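Local coordinates for protein TqaL (PDB 7EEH) that belongs to the 2OG-Fe dioxygenase family of the cupin clan and carries a bound iron(III) ion, at residues L133-K137 / L272-T276. The protein carries 1 engineered substitution. Residues are numbered along the deposited sequence; the frame is centred on the assembly and turned at random.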
loop_
_atom_site.group_PDB
_atom_site.type_symbol
_atom_site.label_atom_id
_atom_site.label_comp_id
_atom_site.label_asym_id
_atom_site.label_seq_id
_atom_site.Cartn_x
_atom_site.Cartn_y
_atom_site.Cartn_z
ATOM N N LEU B 133 -1.181 1.790 -21.504
ATOM C CA LEU B 133 -1.213 0.372 -21.853
ATOM C C LEU B 133 0.091 -0.071 -22.500
ATOM O O LEU B 133 0.592 -1.158 -22.203
ATOM C CB LEU B 133 -2.393 0.060 -22.775
ATOM C CG LEU B 133 -3.732 -0.212 -22.083
ATOM C CD1 LEU B 133 -4.873 -0.262 -23.099
ATOM C CD2 LEU B 133 -3.679 -1.507 -21.245
ATOM N N LEU B 134 0.655 0.749 -23.390
ATOM C CA LEU B 134 1.942 0.413 -23.995
ATOM C C LEU B 134 3.043 0.355 -22.946
ATOM O O LEU B 134 3.868 -0.563 -22.947
ATOM C CB LEU B 134 2.305 1.432 -25.076
ATOM C CG LEU B 134 1.636 1.317 -26.451
ATOM C CD1 LEU B 134 1.986 2.538 -27.271
ATOM C CD2 LEU B 134 2.073 0.043 -27.176
ATOM N N VAL B 135 3.096 1.358 -22.065
ATOM C CA VAL B 135 4.112 1.366 -21.018
ATOM C C VAL B 135 3.964 0.125 -20.146
ATOM O O VAL B 135 4.948 -0.562 -19.842
ATOM C CB VAL B 135 4.023 2.671 -20.203
ATOM C CG1 VAL B 135 5.013 2.671 -19.088
ATOM C CG2 VAL B 135 4.298 3.874 -21.110
ATOM N N PHE B 136 2.730 -0.181 -19.741
ATOM C CA PHE B 136 2.452 -1.373 -18.942
ATOM C C PHE B 136 3.069 -2.614 -19.570
ATOM O O PHE B 136 3.783 -3.375 -18.904
ATOM C CB PHE B 136 0.935 -1.542 -18.797
ATOM C CG PHE B 136 0.485 -2.862 -18.173
ATOM C CD1 PHE B 136 0.367 -2.991 -16.791
ATOM C CD2 PHE B 136 0.085 -3.923 -18.970
ATOM C CE1 PHE B 136 -0.113 -4.170 -16.220
ATOM C CE2 PHE B 136 -0.394 -5.098 -18.416
ATOM C CZ PHE B 136 -0.492 -5.224 -17.029
ATOM N N LYS B 137 2.800 -2.839 -20.854
ATOM C CA LYS B 137 3.297 -4.046 -21.512
ATOM C C LYS B 137 4.822 -4.061 -21.572
ATOM O O LYS B 137 5.449 -5.092 -21.298
ATOM C CB LYS B 137 2.710 -4.166 -22.922
ATOM C CG LYS B 137 3.188 -5.424 -23.647
ATOM C CD LYS B 137 2.498 -5.685 -24.990
ATOM C CE LYS B 137 2.850 -7.113 -25.468
ATOM N NZ LYS B 137 2.350 -7.448 -26.828
ATOM N N LEU B 272 -8.179 -3.992 -28.176
ATOM C CA LEU B 272 -6.834 -3.623 -28.595
ATOM C C LEU B 272 -6.000 -4.899 -28.582
ATOM O O LEU B 272 -6.001 -5.620 -27.584
ATOM C CB LEU B 272 -6.233 -2.564 -27.666
ATOM C CG LEU B 272 -6.946 -1.207 -27.652
ATOM C CD1 LEU B 272 -6.411 -0.337 -26.530
ATOM C CD2 LEU B 272 -6.799 -0.510 -29.016
ATOM N N ILE B 273 -5.317 -5.190 -29.689
ATOM C CA ILE B 273 -4.513 -6.404 -29.817
ATOM C C ILE B 273 -3.077 -5.981 -30.105
ATOM O O ILE B 273 -2.797 -5.386 -31.155
ATOM C CB ILE B 273 -5.048 -7.343 -30.906
ATOM C CG1 ILE B 273 -6.508 -7.699 -30.622
ATOM C CG2 ILE B 273 -4.190 -8.602 -30.985
ATOM C CD1 ILE B 273 -7.198 -8.377 -31.760
ATOM N N PHE B 274 -2.172 -6.272 -29.165
ATOM C CA PHE B 274 -0.762 -5.902 -29.250
ATOM C C PHE B 274 0.041 -7.146 -29.599
ATOM O O PHE B 274 0.077 -8.088 -28.802
ATOM C CB PHE B 274 -0.229 -5.331 -27.923
ATOM C CG PHE B 274 -1.029 -4.166 -27.349
ATOM C CD1 PHE B 274 -2.258 -4.370 -26.756
ATOM C CD2 PHE B 274 -0.494 -2.883 -27.341
ATOM C CE1 PHE B 274 -2.981 -3.317 -26.206
ATOM C CE2 PHE B 274 -1.198 -1.814 -26.787
ATOM C CZ PHE B 274 -2.451 -2.037 -26.220
ATOM N N PHE B 275 0.695 -7.151 -30.767
ATOM C CA PHE B 275 1.586 -8.245 -31.172
ATOM C C PHE B 275 3.019 -7.737 -31.091
ATOM O O PHE B 275 3.427 -6.932 -31.936
ATOM C CB PHE B 275 1.313 -8.715 -32.598
ATOM C CG PHE B 275 -0.067 -9.264 -32.852
ATOM C CD1 PHE B 275 -0.431 -10.519 -32.403
ATOM C CD2 PHE B 275 -0.973 -8.553 -33.640
ATOM C CE1 PHE B 275 -1.688 -11.048 -32.700
ATOM C CE2 PHE B 275 -2.229 -9.077 -33.937
ATOM C CZ PHE B 275 -2.583 -10.324 -33.468
ATOM N N THR B 276 3.801 -8.221 -30.114
ATOM C CA THR B 276 5.143 -7.698 -29.876
ATOM C C THR B 276 6.206 -8.772 -30.094
ATOM O O THR B 276 6.124 -9.860 -29.512
ATOM C CB THR B 276 5.252 -7.110 -28.457
ATOM O OG1 THR B 276 4.354 -5.996 -28.345
ATOM C CG2 THR B 276 6.679 -6.624 -28.189
#
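Lys137 reaches from helix 128-141 to strand 267-277, where its NZ makes two weak hydrogen bonds, one to Thr276 OG1 at 2.9 Å and one to the carbonyl oxygen Phe274 O at 3.1 Å. With CG anti to the backbone N (chi1 -179°) and every later torsion close to 180°, the lysine chain is fully extended, and its CD runs past Phe274 CB at 4.0 Å. The Phe274 ring packs against two leucines of the helix: Leu134 CD2 comes up to its edge, near the ring plane, 3.8 Å from CE2, while Leu133 CB approaches CZ obliquely at 4.0 Å. Farther along, the leucine methyls Leu133 CD1 and Leu272 CD1 meet at 3.8 Å. The stronger polar partner of Lys137 NZ is His190 O of the neighbouring strand 190-199, which also takes a hydrogen bond from it. The helix thus lies against one face of the major sheet of the double-stranded beta-helix (jelly-roll) fold of this family, segments 133-137 and 272-276 running at 39° to each other. Side-chain alternation sends Leu272, Phe274 and Thr276 to the helix, whereas Phe275 points away, its side chain touching the iron ligand Asp186. Strand 267-277 is itself held between strands 158-170 and 190-199 by backbone hydrogen bonds, including those of Phe274 with Met192 and Phe275 with Thr162. Met41 and Leu45 of helix 38-48 touch the Leu133 side chain.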